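Local coordinates for protein beta-lactamase (Escherichia coli, PDB 6PQ9) that probably hydrolyses beta-lactam antibiotics to substituted beta-amino acids, as an extended-spectrum class A beta-lactamase that gives resistance to these drugs, at residues K23-L28 with D52-N57; K92-K97 with D114-L119; P107-Y112 with D133-D138; I257-G262 with S291-L296. The protein carries 1 engineered substitution. All coordinates share one frame; numbering follows the deposited sequence.

Contact 1: K23-L28 with D52-N57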
loop_
_atom_site.group_PDB
_atom_site.type_symbol
_atom_site.label_atom_id
_atom_site.label_comp_id
_atom_site.label_asym_id
_atom_site.label_seq_id
_atom_site.Cartn_x
_atom_site.Cartn_y
_atom_site.Cartn_z
ATOM N N LYS A 23 0.043 -30.854 -7.930
ATOM C CA LYS A 23 -0.318 -29.806 -6.978
ATOM C C LYS A 23 -1.137 -28.715 -7.703
ATOM O O LYS A 23 -1.120 -28.622 -8.942
ATOM C CB LYS A 23 0.945 -29.221 -6.322
ATOM C CG LYS A 23 0.887 -29.011 -4.806
ATOM C CD LYS A 23 0.007 -27.845 -4.395
ATOM C CE LYS A 23 -0.384 -27.958 -2.930
ATOM N NZ LYS A 23 -1.466 -27.003 -2.568
ATOM N N GLY A 24 -1.863 -27.907 -6.931
ATOM C CA GLY A 24 -2.668 -26.843 -7.496
ATOM C C GLY A 24 -1.945 -25.512 -7.565
ATOM O O GLY A 24 -2.232 -24.693 -8.444
ATOM N N THR A 25 -0.994 -25.291 -6.648
ATOM C CA THR A 25 -0.297 -24.007 -6.596
ATOM C C THR A 25 0.514 -23.761 -7.863
ATOM O O THR A 25 0.579 -22.629 -8.354
ATOM C CB THR A 25 0.607 -23.937 -5.362
ATOM O OG1 THR A 25 -0.103 -24.435 -4.220
ATOM C CG2 THR A 25 1.039 -22.495 -5.093
ATOM N N ASP A 26 1.134 -24.809 -8.412
ATOM C CA ASP A 26 1.909 -24.651 -9.639
ATOM C C ASP A 26 1.010 -24.317 -10.824
ATOM O O ASP A 26 1.409 -23.559 -11.719
ATOM C CB ASP A 26 2.713 -25.920 -9.921
ATOM C CG ASP A 26 1.893 -27.182 -9.707
ATOM O OD1 ASP A 26 1.282 -27.296 -8.624
ATOM O OD2 ASP A 26 1.852 -28.050 -10.614
ATOM N N SER A 27 -0.203 -24.873 -10.855
ATOM C CA SER A 27 -1.117 -24.545 -11.944
ATOM C C SER A 27 -1.615 -23.110 -11.826
ATOM O O SER A 27 -1.829 -22.437 -12.842
ATOM C CB SER A 27 -2.291 -25.521 -11.967
ATOM O OG SER A 27 -3.169 -25.228 -13.047
ATOM N N LEU A 28 -1.810 -22.626 -10.597
ATOM C CA LEU A 28 -2.193 -21.230 -10.404
ATOM C C LEU A 28 -1.079 -20.300 -10.875
ATOM O O LEU A 28 -1.322 -19.361 -11.641
ATOM C CB LEU A 28 -2.545 -20.976 -8.935
ATOM C CG LEU A 28 -2.954 -19.563 -8.502
ATOM C CD1 LEU A 28 -4.223 -19.107 -9.198
ATOM C CD2 LEU A 28 -3.129 -19.488 -7.000
ATOM N N ASP A 52 -3.262 -20.113 7.600
ATOM C CA ASP A 52 -2.474 -21.260 7.179
ATOM C C ASP A 52 -1.214 -20.746 6.480
ATOM O O ASP A 52 -0.865 -19.565 6.570
ATOM C CB ASP A 52 -3.294 -22.217 6.310
ATOM C CG ASP A 52 -3.744 -21.604 5.007
ATOM O OD1 ASP A 52 -2.981 -20.843 4.384
ATOM O OD2 ASP A 52 -4.877 -21.914 4.583
ATOM N N ASN A 53 -0.537 -21.631 5.762
ATOM C CA ASN A 53 0.769 -21.299 5.211
ATOM C C ASN A 53 0.785 -21.389 3.689
ATOM O O ASN A 53 1.780 -21.780 3.079
ATOM C CB ASN A 53 1.849 -22.171 5.843
ATOM C CG ASN A 53 2.345 -21.587 7.163
ATOM O OD1 ASN A 53 2.091 -22.138 8.238
ATOM N ND2 ASN A 53 3.030 -20.443 7.086
ATOM N N PHE A 54 -0.315 -20.982 3.062
ATOM C CA PHE A 54 -0.339 -20.824 1.617
ATOM C C PHE A 54 0.598 -19.700 1.166
ATOM O O PHE A 54 0.645 -18.619 1.763
ATOM C CB PHE A 54 -1.759 -20.546 1.149
ATOM C CG PHE A 54 -1.868 -20.418 -0.318
ATOM C CD1 PHE A 54 -2.014 -21.542 -1.103
ATOM C CD2 PHE A 54 -1.769 -19.174 -0.928
ATOM C CE1 PHE A 54 -2.086 -21.432 -2.474
ATOM C CE2 PHE A 54 -1.841 -19.056 -2.296
ATOM C CZ PHE A 54 -2.003 -20.187 -3.074
ATOM N N LYS A 55 1.339 -19.956 0.090
ATOM C CA LYS A 55 2.322 -19.006 -0.415
ATOM C C LYS A 55 2.388 -19.098 -1.939
ATOM O O LYS A 55 2.324 -20.191 -2.505
ATOM C CB LYS A 55 3.702 -19.260 0.209
ATOM C CG LYS A 55 4.799 -18.324 -0.294
ATOM C CD LYS A 55 6.066 -18.392 0.562
ATOM C CE LYS A 55 6.514 -19.827 0.798
ATOM N NZ LYS A 55 7.154 -20.420 -0.416
ATOM N N LEU A 56 2.487 -17.941 -2.595
ATOM C CA LEU A 56 2.634 -17.882 -4.045
ATOM C C LEU A 56 3.438 -16.645 -4.415
ATOM O O LEU A 56 3.177 -15.551 -3.902
ATOM C CB LEU A 56 1.276 -17.864 -4.749
ATOM C CG LEU A 56 1.291 -17.746 -6.277
ATOM C CD1 LEU A 56 0.330 -18.708 -6.918
ATOM C CD2 LEU A 56 0.929 -16.341 -6.704
ATOM N N ASN A 57 4.420 -16.833 -5.294
ATOM C CA ASN A 57 5.259 -15.761 -5.809
ATOM C C ASN A 57 5.242 -15.801 -7.323
ATOM O O ASN A 57 5.186 -16.880 -7.916
ATOM C CB ASN A 57 6.708 -15.890 -5.356
ATOM C CG ASN A 57 6.880 -15.633 -3.898
ATOM O OD1 ASN A 57 5.924 -15.297 -3.194
ATOM N ND2 ASN A 57 8.111 -15.778 -3.419
#

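Contact 2: K92-K97 with D114-L119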
loop_
_atom_site.group_PDB
_atom_site.type_symbol
_atom_site.label_atom_id
_atom_site.label_comp_id
_atom_site.label_asym_id
_atom_site.label_seq_id
_atom_site.Cartn_x
_atom_site.Cartn_y
_atom_site.Cartn_z
ATOM N N LYS A 92 -3.166 16.662 18.850
ATOM C CA LYS A 92 -3.219 17.571 17.714
ATOM C C LYS A 92 -1.844 18.129 17.385
ATOM O O LYS A 92 -1.086 18.523 18.277
ATOM C CB LYS A 92 -4.196 18.708 17.979
ATOM C CG LYS A 92 -5.638 18.237 17.947
ATOM C CD LYS A 92 -6.609 19.389 17.742
ATOM C CE LYS A 92 -8.050 18.947 17.980
ATOM N NZ LYS A 92 -8.946 20.120 18.150
ATOM N N LEU A 93 -1.532 18.148 16.093
ATOM C CA LEU A 93 -0.285 18.683 15.565
ATOM C C LEU A 93 -0.585 19.944 14.767
ATOM O O LEU A 93 -1.519 19.965 13.955
ATOM C CB LEU A 93 0.421 17.660 14.668
ATOM C CG LEU A 93 0.765 16.348 15.365
ATOM C CD1 LEU A 93 1.504 15.421 14.440
ATOM C CD2 LEU A 93 1.589 16.651 16.599
ATOM N N PHE A 94 0.197 20.989 15.002
ATOM C CA PHE A 94 0.057 22.207 14.221
ATOM C C PHE A 94 0.740 22.026 12.871
ATOM O O PHE A 94 1.924 21.684 12.806
ATOM C CB PHE A 94 0.653 23.404 14.967
ATOM C CG PHE A 94 0.531 24.708 14.223
ATOM C CD1 PHE A 94 1.506 25.100 13.309
ATOM C CD2 PHE A 94 -0.564 25.543 14.433
ATOM C CE1 PHE A 94 1.393 26.297 12.621
ATOM C CE2 PHE A 94 -0.677 26.742 13.758
ATOM C CZ PHE A 94 0.307 27.119 12.848
ATOM N N VAL A 95 0.001 22.288 11.800
ATOM C CA VAL A 95 0.468 22.095 10.432
ATOM C C VAL A 95 0.651 23.469 9.798
ATOM O O VAL A 95 -0.302 24.248 9.710
ATOM C CB VAL A 95 -0.522 21.239 9.628
ATOM C CG1 VAL A 95 -0.093 21.144 8.169
ATOM C CG2 VAL A 95 -0.643 19.867 10.273
ATOM N N LYS A 96 1.870 23.772 9.366
ATOM C CA LYS A 96 2.123 25.061 8.742
ATOM C C LYS A 96 1.536 25.101 7.334
ATOM O O LYS A 96 1.469 24.082 6.631
ATOM C CB LYS A 96 3.629 25.356 8.705
ATOM C CG LYS A 96 4.289 25.223 10.073
ATOM C CD LYS A 96 5.687 25.808 10.092
ATOM C CE LYS A 96 6.698 24.813 9.552
ATOM N NZ LYS A 96 8.085 25.339 9.656
ATOM N N LYS A 97 1.083 26.298 6.936
ATOM C CA LYS A 97 0.649 26.515 5.560
ATOM C C LYS A 97 1.693 26.024 4.566
ATOM O O LYS A 97 1.349 25.404 3.557
ATOM C CB LYS A 97 0.355 27.995 5.320
ATOM C CG LYS A 97 -0.373 28.282 4.000
ATOM C CD LYS A 97 -0.571 29.779 3.812
ATOM C CE LYS A 97 -0.496 30.180 2.335
ATOM N NZ LYS A 97 -1.828 30.135 1.672
ATOM N N ASP A 114 -5.675 27.530 3.959
ATOM C CA ASP A 114 -4.815 28.489 4.632
ATOM C C ASP A 114 -3.837 27.839 5.596
ATOM O O ASP A 114 -2.887 28.499 6.014
ATOM C CB ASP A 114 -5.667 29.516 5.374
ATOM C CG ASP A 114 -6.564 30.301 4.434
ATOM O OD1 ASP A 114 -6.094 30.638 3.319
ATOM O OD2 ASP A 114 -7.732 30.563 4.803
ATOM N N GLY A 115 -4.027 26.565 5.937
ATOM C CA GLY A 115 -3.042 25.935 6.785
ATOM C C GLY A 115 -3.087 26.537 8.180
ATOM O O GLY A 115 -4.120 27.024 8.643
ATOM N N ASN A 116 -1.940 26.508 8.848
ATOM C CA ASN A 116 -1.786 26.997 10.217
ATOM C C ASN A 116 -2.949 26.539 11.098
ATOM O O ASN A 116 -3.643 27.330 11.738
ATOM C CB ASN A 116 -1.636 28.512 10.232
ATOM C CG ASN A 116 -0.442 28.974 9.430
ATOM O OD1 ASN A 116 0.530 28.235 9.273
ATOM N ND2 ASN A 116 -0.501 30.198 8.925
ATOM N N VAL A 117 -3.149 25.225 11.114
ATOM C CA VAL A 117 -4.285 24.617 11.791
ATOM C C VAL A 117 -3.799 23.458 12.655
ATOM O O VAL A 117 -2.805 22.796 12.337
ATOM C CB VAL A 117 -5.347 24.164 10.752
ATOM C CG1 VAL A 117 -4.715 23.231 9.705
ATOM C CG2 VAL A 117 -6.571 23.528 11.427
ATOM N N ASP A 118 -4.490 23.223 13.773
ATOM C CA ASP A 118 -4.192 22.080 14.635
ATOM C C ASP A 118 -5.057 20.889 14.244
ATOM O O ASP A 118 -6.277 20.913 14.431
ATOM C CB ASP A 118 -4.412 22.431 16.100
ATOM C CG ASP A 118 -3.182 22.997 16.721
ATOM O OD1 ASP A 118 -2.274 22.206 17.075
ATOM O OD2 ASP A 118 -3.109 24.240 16.806
ATOM N N LEU A 119 -4.425 19.842 13.714
ATOM C CA LEU A 119 -5.129 18.650 13.254
ATOM C C LEU A 119 -4.718 17.456 14.092
ATOM O O LEU A 119 -3.532 17.274 14.406
ATOM C CB LEU A 119 -4.849 18.358 11.780
ATOM C CG LEU A 119 -5.172 19.483 10.797
ATOM C CD1 LEU A 119 -4.708 19.110 9.393
ATOM C CD2 LEU A 119 -6.659 19.763 10.831
HETATM O O HOH W 1 -0.912 21.163 19.026
#

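Contact 3: P107-Y112 with D133-D138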
loop_
_atom_site.group_PDB
_atom_site.type_symbol
_atom_site.label_atom_id
_atom_site.label_comp_id
_atom_site.label_asym_id
_atom_site.label_seq_id
_atom_site.Cartn_x
_atom_site.Cartn_y
_atom_site.Cartn_z
ATOM N N PRO A 107 -6.507 16.043 -0.064
ATOM C CA PRO A 107 -7.753 16.513 0.565
ATOM C C PRO A 107 -7.524 17.402 1.773
ATOM O O PRO A 107 -8.361 18.262 2.077
ATOM C CB PRO A 107 -8.460 15.208 0.950
ATOM C CG PRO A 107 -7.946 14.201 -0.046
ATOM C CD PRO A 107 -6.549 14.613 -0.410
ATOM N N LEU A 108 -6.406 17.214 2.476
ATOM C CA LEU A 108 -6.094 18.054 3.624
ATOM C C LEU A 108 -5.935 19.506 3.201
ATOM O O LEU A 108 -6.512 20.410 3.815
ATOM C CB LEU A 108 -4.820 17.547 4.305
ATOM C CG LEU A 108 -4.860 16.843 5.666
ATOM C CD1 LEU A 108 -6.260 16.471 6.070
ATOM C CD2 LEU A 108 -3.929 15.632 5.703
ATOM N N ARG A 109 -5.146 19.754 2.150
ATOM C CA ARG A 109 -4.983 21.121 1.671
ATOM C C ARG A 109 -6.304 21.686 1.169
ATOM O O ARG A 109 -6.597 22.869 1.371
ATOM C CB ARG A 109 -3.937 21.188 0.562
ATOM C CG ARG A 109 -3.676 22.615 0.061
ATOM C CD ARG A 109 -3.803 22.699 -1.453
ATOM N NE ARG A 109 -2.924 21.718 -2.066
ATOM C CZ ARG A 109 -3.326 20.667 -2.775
ATOM N NH1 ARG A 109 -4.621 20.445 -3.008
ATOM N NH2 ARG A 109 -2.409 19.832 -3.247
ATOM N N ASP A 110 -7.119 20.852 0.521
ATOM C CA ASP A 110 -8.408 21.320 0.022
ATOM C C ASP A 110 -9.332 21.730 1.160
ATOM O O ASP A 110 -10.153 22.635 0.993
ATOM C CB ASP A 110 -9.077 20.232 -0.830
ATOM C CG ASP A 110 -8.331 19.958 -2.130
ATOM O OD1 ASP A 110 -7.532 20.819 -2.563
ATOM O OD2 ASP A 110 -8.539 18.869 -2.714
ATOM N N LYS A 111 -9.225 21.074 2.311
ATOM C CA LYS A 111 -10.083 21.398 3.440
ATOM C C LYS A 111 -9.553 22.564 4.273
ATOM O O LYS A 111 -10.350 23.330 4.820
ATOM C CB LYS A 111 -10.264 20.161 4.319
ATOM C CG LYS A 111 -11.326 20.306 5.394
ATOM C CD LYS A 111 -11.441 19.027 6.201
ATOM C CE LYS A 111 -12.285 19.231 7.454
ATOM N NZ LYS A 111 -13.616 18.548 7.362
ATOM N N TYR A 112 -8.232 22.718 4.374
ATOM C CA TYR A 112 -7.593 23.804 5.119
ATOM C C TYR A 112 -6.604 24.509 4.199
ATOM O O TYR A 112 -5.384 24.372 4.346
ATOM C CB TYR A 112 -6.889 23.287 6.375
ATOM C CG TYR A 112 -7.710 22.303 7.183
ATOM C CD1 TYR A 112 -8.671 22.747 8.083
ATOM C CD2 TYR A 112 -7.510 20.932 7.062
ATOM C CE1 TYR A 112 -9.423 21.859 8.838
ATOM C CE2 TYR A 112 -8.257 20.031 7.812
ATOM C CZ TYR A 112 -9.213 20.501 8.698
ATOM O OH TYR A 112 -9.959 19.618 9.449
ATOM N N ASP A 133 -3.564 10.997 0.899
ATOM C CA ASP A 133 -3.067 12.370 0.966
ATOM C C ASP A 133 -1.539 12.441 0.920
ATOM O O ASP A 133 -0.844 11.821 1.731
ATOM C CB ASP A 133 -3.584 13.015 2.258
ATOM C CG ASP A 133 -3.570 14.525 2.203
ATOM O OD1 ASP A 133 -2.486 15.128 2.018
ATOM O OD2 ASP A 133 -4.654 15.110 2.334
ATOM N N ASN A 134 -1.009 13.242 -0.003
ATOM C CA ASN A 134 0.444 13.386 -0.088
ATOM C C ASN A 134 1.019 14.339 0.953
ATOM O O ASN A 134 2.154 14.133 1.407
ATOM C CB ASN A 134 0.860 13.853 -1.478
ATOM C CG ASN A 134 0.707 12.766 -2.502
ATOM O OD1 ASN A 134 0.811 11.590 -2.176
ATOM N ND2 ASN A 134 0.420 13.144 -3.734
ATOM N N ASN A 135 0.286 15.394 1.315
ATOM C CA ASN A 135 0.782 16.282 2.359
ATOM C C ASN A 135 0.615 15.640 3.729
ATOM O O ASN A 135 1.504 15.752 4.573
ATOM C CB ASN A 135 0.082 17.641 2.286
ATOM C CG ASN A 135 0.480 18.422 1.056
ATOM O OD1 ASN A 135 1.659 18.451 0.685
ATOM N ND2 ASN A 135 -0.501 19.044 0.396
ATOM N N GLY A 136 -0.494 14.926 3.949
ATOM C CA GLY A 136 -0.603 14.090 5.135
ATOM C C GLY A 136 0.553 13.114 5.271
ATOM O O GLY A 136 1.105 12.935 6.360
ATOM N N CYS A 137 0.943 12.485 4.161
ATOM C CA CYS A 137 2.082 11.573 4.159
ATOM C C CYS A 137 3.351 12.251 4.669
ATOM O O CYS A 137 4.040 11.725 5.554
ATOM C CB CYS A 137 2.289 11.030 2.745
ATOM S SG CYS A 137 3.739 10.011 2.544
ATOM N N ASP A 138 3.668 13.430 4.134
ATOM C CA ASP A 138 4.913 14.092 4.509
ATOM C C ASP A 138 4.845 14.684 5.908
ATOM O O ASP A 138 5.853 14.689 6.624
ATOM C CB ASP A 138 5.251 15.164 3.482
ATOM C CG ASP A 138 5.689 14.567 2.159
ATOM O OD1 ASP A 138 5.778 13.319 2.063
ATOM O OD2 ASP A 138 5.944 15.336 1.216
#

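Contact 4: I257-G262 with S291-L296. With ASP (aspartic acid), chain B.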
loop_
_atom_site.group_PDB
_atom_site.type_symbol
_atom_site.label_atom_id
_atom_site.label_comp_id
_atom_site.label_asym_id
_atom_site.label_seq_id
_atom_site.Cartn_x
_atom_site.Cartn_y
_atom_site.Cartn_z
ATOM N N ILE A 257 -7.640 -9.853 2.164
ATOM C CA ILE A 257 -8.960 -10.184 1.640
ATOM C C ILE A 257 -9.573 -11.277 2.508
ATOM O O ILE A 257 -8.862 -12.160 3.002
ATOM C CB ILE A 257 -8.850 -10.615 0.164
ATOM C CG1 ILE A 257 -8.092 -9.535 -0.606
ATOM C CG2 ILE A 257 -10.231 -10.918 -0.447
ATOM C CD1 ILE A 257 -8.440 -9.481 -2.042
ATOM N N THR A 258 -10.889 -11.203 2.717
ATOM C CA THR A 258 -11.616 -12.185 3.514
ATOM C C THR A 258 -12.293 -13.184 2.584
ATOM O O THR A 258 -13.072 -12.796 1.704
ATOM C CB THR A 258 -12.649 -11.518 4.421
ATOM O OG1 THR A 258 -12.052 -10.396 5.092
ATOM C CG2 THR A 258 -13.179 -12.526 5.464
ATOM N N LEU A 259 -11.993 -14.464 2.778
ATOM C CA LEU A 259 -12.585 -15.517 1.972
ATOM C C LEU A 259 -13.994 -15.823 2.465
ATOM O O LEU A 259 -14.365 -15.442 3.580
ATOM C CB LEU A 259 -11.718 -16.768 2.029
ATOM C CG LEU A 259 -10.351 -16.692 1.340
ATOM C CD1 LEU A 259 -9.346 -17.579 2.085
ATOM C CD2 LEU A 259 -10.453 -17.093 -0.144
ATOM N N PRO A 260 -14.803 -16.516 1.649
ATOM C CA PRO A 260 -16.178 -16.821 2.084
ATOM C C PRO A 260 -16.260 -17.540 3.422
ATOM O O PRO A 260 -17.193 -17.282 4.198
ATOM C CB PRO A 260 -16.718 -17.679 0.935
ATOM C CG PRO A 260 -15.927 -17.256 -0.265
ATOM C CD PRO A 260 -14.565 -16.907 0.240
ATOM N N ASN A 261 -15.304 -18.427 3.723
ATOM C CA ASN A 261 -15.308 -19.190 4.970
ATOM C C ASN A 261 -14.828 -18.384 6.172
ATOM O O ASN A 261 -14.681 -18.954 7.261
ATOM C CB ASN A 261 -14.431 -20.436 4.830
ATOM C CG ASN A 261 -12.964 -20.090 4.610
ATOM O OD1 ASN A 261 -12.595 -18.918 4.526
ATOM N ND2 ASN A 261 -12.122 -21.110 4.514
ATOM N N GLY A 262 -14.551 -17.092 6.006
ATOM C CA GLY A 262 -14.100 -16.275 7.107
ATOM C C GLY A 262 -12.597 -16.183 7.281
ATOM O O GLY A 262 -12.135 -15.364 8.085
ATOM N N SER A 291 -8.107 -14.842 -9.865
ATOM C CA SER A 291 -7.574 -16.198 -10.012
ATOM C C SER A 291 -7.160 -16.778 -8.667
ATOM O O SER A 291 -7.437 -17.947 -8.369
ATOM C CB SER A 291 -6.379 -16.199 -10.962
ATOM O OG SER A 291 -6.771 -15.829 -12.267
ATOM N N VAL A 292 -6.456 -15.982 -7.855
ATOM C CA VAL A 292 -6.044 -16.443 -6.534
ATOM C C VAL A 292 -7.267 -16.698 -5.659
ATOM O O VAL A 292 -7.332 -17.691 -4.923
ATOM C CB VAL A 292 -5.085 -15.424 -5.894
ATOM C CG1 VAL A 292 -4.841 -15.757 -4.426
ATOM C CG2 VAL A 292 -3.766 -15.343 -6.693
ATOM N N TRP A 293 -8.262 -15.816 -5.747
ATOM C CA TRP A 293 -9.506 -15.994 -5.009
ATOM C C TRP A 293 -10.192 -17.302 -5.403
ATOM O O TRP A 293 -10.579 -18.102 -4.542
ATOM C CB TRP A 293 -10.406 -14.781 -5.266
ATOM C CG TRP A 293 -11.824 -14.913 -4.838
ATOM C CD1 TRP A 293 -12.847 -15.473 -5.542
ATOM C CD2 TRP A 293 -12.391 -14.443 -3.606
ATOM N NE1 TRP A 293 -14.020 -15.392 -4.819
ATOM C CE2 TRP A 293 -13.763 -14.762 -3.628
ATOM C CE3 TRP A 293 -11.868 -13.784 -2.488
ATOM C CZ2 TRP A 293 -14.620 -14.446 -2.571
ATOM C CZ3 TRP A 293 -12.716 -13.468 -1.444
ATOM C CH2 TRP A 293 -14.075 -13.804 -1.489
ATOM N N ASP A 294 -10.325 -17.539 -6.714
ATOM C CA ASP A 294 -10.978 -18.741 -7.219
ATOM C C ASP A 294 -10.286 -20.002 -6.722
ATOM O O ASP A 294 -10.939 -20.945 -6.262
ATOM C CB ASP A 294 -10.978 -18.721 -8.744
ATOM C CG ASP A 294 -12.021 -17.806 -9.311
ATOM O OD1 ASP A 294 -12.824 -17.255 -8.526
ATOM O OD2 ASP A 294 -12.040 -17.644 -10.552
ATOM N N TYR A 295 -8.956 -20.040 -6.822
ATOM C CA TYR A 295 -8.211 -21.214 -6.384
ATOM C C TYR A 295 -8.442 -21.498 -4.900
ATOM O O TYR A 295 -8.665 -22.648 -4.507
ATOM C CB TYR A 295 -6.722 -21.025 -6.679
ATOM C CG TYR A 295 -5.850 -22.100 -6.076
ATOM C CD1 TYR A 295 -5.696 -23.339 -6.700
ATOM C CD2 TYR A 295 -5.190 -21.889 -4.878
ATOM C CE1 TYR A 295 -4.898 -24.328 -6.140
ATOM C CE2 TYR A 295 -4.401 -22.869 -4.314
ATOM C CZ TYR A 295 -4.255 -24.087 -4.943
ATOM O OH TYR A 295 -3.451 -25.048 -4.358
ATOM N N LEU A 296 -8.387 -20.460 -4.055
ATOM C CA LEU A 296 -8.512 -20.669 -2.612
ATOM C C LEU A 296 -9.952 -20.950 -2.191
ATOM O O LEU A 296 -10.183 -21.637 -1.189
ATOM C CB LEU A 296 -7.968 -19.461 -1.853
ATOM C CG LEU A 296 -6.480 -19.116 -2.026
ATOM C CD1 LEU A 296 -6.133 -17.772 -1.355
ATOM C CD2 LEU A 296 -5.587 -20.220 -1.493
HETATM N N ASP B . -10.194 -24.739 -0.651
HETATM C CA ASP B . -9.173 -25.385 0.167
HETATM C C ASP B . -8.379 -24.360 0.993
HETATM O O ASP B . -7.948 -24.636 2.120
HETATM C CB ASP B . -8.226 -26.208 -0.719
HETATM C CG ASP B . -7.326 -25.334 -1.599
HETATM O OD1 ASP B . -7.761 -24.945 -2.708
HETATM O OD2 ASP B . -6.177 -25.042 -1.182
#

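Contact 1: K23-L28 with D52-N57
The Phe-54 ring meets Leu-28 at its edge, near the ring plane, with CZ 4.1 Å from Leu-28 CD2. Thr-25 comes at the same ring obliquely, OG1 lying 4.0 Å from Phe-54 CE1. The aromatic ring of Tyr-295 and the side chain of Leu-296, both on helix 278-297, also touch Phe-54. Thr-25 divides its two branches. With chi1 at -44°, OG1 sits beside the backbone N and turns to Phe-54, while Thr-25 CG2 lies 3.7 Å from Lys-55 O. Lys-23 NZ gives OG1 a weak hydrogen bond from within the same segment. The contact sets the beginning of the N-terminal helix 25-37 against edge strand 55-58 of the five-stranded antiparallel sheet, in the alpha/beta domain of class A beta-lactamases. Deeper in, Leu-28 and Leu-56 cross at about a right angle. Leu-56 CD1 is 3.5 Å from Leu-28 CD2 and also touches CG. Both leucines are buried. Just before the strand, Asp-52 forms an Asx turn. Asp-52 OD1 accepts from Phe-54 N at 3.0 Å, the donor standing above the carboxylate plane.

Contact 2: K92-K97 with D114-L119
Main-chain hydrogen bonds join Leu-93 to Leu-119 and Val-95 to Val-117. The Leu-93 pair is bonded both ways, with Leu-93 N 2.8 Å from Leu-119 O. Val-95 N gives a good bond to Val-117 O, but the return bond from Val-117 N to Val-95 O is weak at 3.3 Å. Two further polar links use side chains. Asn-116 OD1 accepts from Lys-97 N at 3.1 Å, the donor standing 52° out of the amide carbonyl plane. One water donates to both Lys-92 O and Asp-118 OD1, the latter at 2.6 Å. Van der Waals contact centres on Phe-94. With CG anti to the backbone N (chi1 -179°), its ring reaches out alongside Asn-116; the two side chains cross obliquely, though the ring and amide planes are 9° apart. Phe-94 CZ is 3.5 Å from Asn-116 CB. Asp-118 OD2 lies at the ring edge, in its plane, 3.7 Å from Phe-94 CD2. The methylenes of Lys-97 run past Asp-114, Lys-97 CG lying 3.2 Å from Asp-114 O. On the face away from Phe-94 and Asp-118, apolar side chains gather; there Val-95 and Leu-119 touch loosely. Tyr-112 and helices 121-130 and 134-144 cover them. Asn-116, with positive phi, and Val-117 both face Val-95. This is a G1 beta bulge in a two-stranded antiparallel ribbon.

Contact 3: P107-Y112 with D133-D138
Asp-133 reaches across to Leu-108 and ties together the starts of two helices. Its CG lies anti to the backbone N (chi1 -159°), which places the carboxylate between them. Asp-133 OD2 accepts from Leu-108 N at 2.7 Å, with an N-H...O angle of 160°, and is met almost end-on. The same oxygen is pressed by carbon: Leu-108 CB is 3.1 Å from Asp-133 OD2 and Pro-107 CD 3.4 Å. Asp-133 is the N-cap of its own helix, and its OD1 makes the capping bonds. Asp-133 OD1 takes a 2.8 Å bond from Gly-136 N, which stands above the carboxylate plane, and a weak one from Asn-135 N. Ser-106 OG also bonds to OD1, so both buried oxygens are held. Leu-108 adopts an unusual shape, chi1 -108°, which carries Leu-108 CD2 to 3.7 Å from Gly-136 CA. Arg-109 and Asn-135 cross obliquely, their guanidinium and amide planes nearly perpendicular. Arg-109 CB is 4.1 Å from Asn-135 ND2. Both polar groups are bound elsewhere: Arg-109 NE and Asn-135 ND2 share Leu-101 O, and Arg-109 NH1 makes a salt bridge with Asp-110. Asp-133 and Asn-134 belong to the Ser-Asp-Asn signature of class A beta-lactamases. Ala-127 of helix 121-130 packs on Leu-108 and Asp-133, Cys-137 leans on helix 70-85, and Tyr-112 leads toward strand 117-120.

Contact 4: I257-G262 with S291-L296
Trp-293 packs against Ile-257, Thr-258, Leu-259 and Pro-260, joining C-terminal helix 278-297 to the end of sheet strand 248-258. The strand runs into a type I beta turn, Leu-259 to Gly-262, which leads on to strand 264-274 as a beta hairpin. From CB, the Trp-293 side chain leaves the helix with CG anti to the backbone N (chi1 167°). That carries the six-membered ring of the indole to the strand end. Trp-293 CE3 comes first, 3.9 Å from Ile-257 CG2. Trp-293 CZ3 follows, closer to the same methyl and only 3.2 Å from Thr-258 O. This carbonyl oxygen lies at the indole edge, in the ring plane. Trp-293 CH2 at the tip meets Pro-260 CD at 3.6 Å, and CZ2 touches CD and CG of the same proline ring, which approaches obliquely. Leu-259 CD2 stands over one face of the Trp-293 indole, 4.2 Å above the plane and offset toward the rim. Leu-227, Pro-228 and Thr-231 also touch the tryptophan. One turn later, Leu-296 crosses Leu-259 at about a right angle, its CB 3.8 Å from Leu-259 CD2. Beside it a bound aspartic acid places OD1 over one face of the Tyr-295 ring. The amino N of that ligand donates to Leu-296 O, 3.1 Å away.

The four contacts form two pairs on opposite sides of the chain's centre. Contacts 1 and 4 have centres 13 Å apart and touch through Tyr-295, which packs on Phe-54, Gly-24 and Thr-25. Both reach the five-stranded sheet. The N-terminal and C-terminal helices also meet directly, Leu-28 touching Ser-291 and Tyr-295. Contacts 2 and 3 have centres 11 Å apart in the mainly helical part. They cross along the chain: strand 92-95, helix 107-111, strand 117-120, helix 134-144. Tyr-112 of contact 3 packs on Val-117 and Leu-119 of contact 2. Contacts 1 and 2 lie farthest apart, about 48 Å between centres. Together the pairs mark both domains of the class A fold.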